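Glycosyl hydrolase family 26 (Bacteroides ovatus, PDB 4ZXO) probably hydrolyses beta-mannosidic linkages in galactomannan, acting as a GH26 beta-mannanase in the breakdown of this plant polysaccharide. Local coordinates at residues L248-M251 with L252-T256. Residues are numbered along the deposited sequence; the frame is centred on the assembly and turned at random.
Sequences LNKM and LTILT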
loop_
_atom_site.group_PDB
_atom_site.type_symbol
_atom_site.label_atom_id
_atom_site.label_comp_id
_atom_site.label_asym_id
_atom_site.label_seq_id
_atom_site.Cartn_x
_atom_site.Cartn_y
_atom_site.Cartn_z
ATOM N N LEU A 248 -5.092 -6.387 -15.713
ATOM C CA LEU A 248 -3.803 -6.131 -15.055
ATOM C C LEU A 248 -2.757 -5.704 -16.088
ATOM O O LEU A 248 -1.995 -4.765 -15.848
ATOM C CB LEU A 248 -3.328 -7.364 -14.274
ATOM C CG LEU A 248 -2.088 -7.114 -13.414
ATOM C CD1 LEU A 248 -2.269 -5.906 -12.399
ATOM C CD2 LEU A 248 -1.643 -8.421 -12.760
ATOM N N ASN A 249 -2.662 -6.415 -17.218
ATOM C CA ASN A 249 -1.771 -5.910 -18.245
ATOM C C ASN A 249 -2.097 -4.471 -18.637
ATOM O O ASN A 249 -1.187 -3.667 -18.829
ATOM C CB ASN A 249 -1.815 -6.784 -19.500
ATOM C CG ASN A 249 -0.873 -7.982 -19.402
ATOM O OD1 ASN A 249 0.359 -7.831 -19.331
ATOM N ND2 ASN A 249 -1.441 -9.160 -19.356
ATOM N N LYS A 250 -3.379 -4.156 -18.819
ATOM C CA LYS A 250 -3.768 -2.811 -19.164
ATOM C C LYS A 250 -3.277 -1.811 -18.099
ATOM O O LYS A 250 -2.675 -0.777 -18.443
ATOM C CB LYS A 250 -5.282 -2.713 -19.287
ATOM C CG LYS A 250 -5.746 -1.346 -19.676
ATOM C CD LYS A 250 -7.258 -1.200 -19.367
ATOM C CE LYS A 250 -7.458 -0.847 -17.899
ATOM N NZ LYS A 250 -8.905 -0.758 -17.539
ATOM N N MET A 251 -3.536 -2.093 -16.814
ATOM C CA MET A 251 -3.115 -1.117 -15.809
ATOM C C MET A 251 -1.608 -1.033 -15.656
ATOM O O MET A 251 -1.092 0.064 -15.447
ATOM C CB MET A 251 -3.712 -1.461 -14.429
ATOM C CG MET A 251 -5.210 -1.250 -14.341
ATOM S SD MET A 251 -5.857 0.315 -15.033
ATOM C CE MET A 251 -4.948 1.501 -14.024
ATOM N N LEU A 252 -0.888 -2.162 -15.723
ATOM C CA LEU A 252 0.554 -2.040 -15.580
ATOM C C LEU A 252 1.192 -1.355 -16.799
ATOM O O LEU A 252 2.211 -0.684 -16.629
ATOM C CB LEU A 252 1.176 -3.424 -15.356
ATOM C CG LEU A 252 0.621 -4.074 -14.072
ATOM C CD1 LEU A 252 1.389 -5.400 -13.796
ATOM C CD2 LEU A 252 0.673 -3.106 -12.869
ATOM N N THR A 253 0.597 -1.503 -17.994
ATOM C CA THR A 253 1.039 -0.745 -19.168
ATOM C C THR A 253 0.835 0.760 -18.910
ATOM O O THR A 253 1.701 1.611 -19.197
ATOM C CB THR A 253 0.262 -1.234 -20.408
ATOM O OG1 THR A 253 0.696 -2.585 -20.659
ATOM C CG2 THR A 253 0.568 -0.378 -21.669
ATOM N N ILE A 254 -0.336 1.106 -18.385
ATOM C CA ILE A 254 -0.615 2.501 -18.023
ATOM C C ILE A 254 0.384 3.019 -16.991
ATOM O O ILE A 254 0.961 4.093 -17.177
ATOM C CB ILE A 254 -2.042 2.643 -17.496
ATOM C CG1 ILE A 254 -3.020 2.574 -18.667
ATOM C CG2 ILE A 254 -2.234 3.974 -16.691
ATOM C CD1 ILE A 254 -4.462 2.356 -18.227
ATOM N N LEU A 255 0.642 2.238 -15.944
ATOM C CA LEU A 255 1.607 2.627 -14.920
ATOM C C LEU A 255 2.994 2.825 -15.494
ATOM O O LEU A 255 3.659 3.826 -15.181
ATOM C CB LEU A 255 1.737 1.583 -13.790
ATOM C CG LEU A 255 0.605 1.467 -12.807
ATOM C CD1 LEU A 255 1.012 0.616 -11.646
ATOM C CD2 LEU A 255 0.144 2.813 -12.323
ATOM N N THR A 256 3.438 1.886 -16.324
ATOM C CA THR A 256 4.774 1.986 -16.904
ATOM C C THR A 256 4.883 3.266 -17.762
ATOM O O THR A 256 5.871 4.029 -17.643
ATOM C CB THR A 256 5.090 0.716 -17.717
ATOM O OG1 THR A 256 4.950 -0.433 -16.846
ATOM C CG2 THR A 256 6.494 0.717 -18.272
#
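Thr-253 turns its hydroxyl back onto the carbonyl of Asn-249, one helical turn earlier, OG1 lying 2.8 Å from Asn-249 O. Asn-249 O also accepts a hydrogen bond from the backbone N of Thr-253 at 2.9 Å, and the two donors come to it from opposite faces of the carbonyl plane. The hydroxyl reaches this position because OG1 sits beside its own backbone N (chi1 -67°), with CG2 anti to that nitrogen, beside the carbonyl carbon. Thr-256 repeats the pattern, its OG1 and N both gripping Leu-252 O. Tyr-293 OH bonds to both Thr-253 OG1 and the side-chain oxygen of Asn-249, tying this polar flank to the loop before strand 295-300. Helix 241-262 is the crossover helix between parallel strands 231-235 and 266-271 of the TIM barrel, and its apolar face is turned to them. There the Leu-248 and Leu-252 side chains cross at a slant, CD1 of Leu-248 resting 3.8 Å from CG of Leu-252, Leu-248 packing on Leu-268 of strand 266-271 and Leu-252 on Thr-234 of strand 231-235. Met-251 folds up through bends at chi2 and chi3, bringing SD to 4.0 Å from Ile-254 CD1; Tyr-219 of helix 216-219 packs against both residues. Lys-250 runs alongside Ile-254, pointing the same way: chi1 (-179°) sets its CG 4.2 Å from Ile-254 CD1, and a bend at chi3 (83°) takes NZ to Gln-247 and a salt bridge with Asp-214.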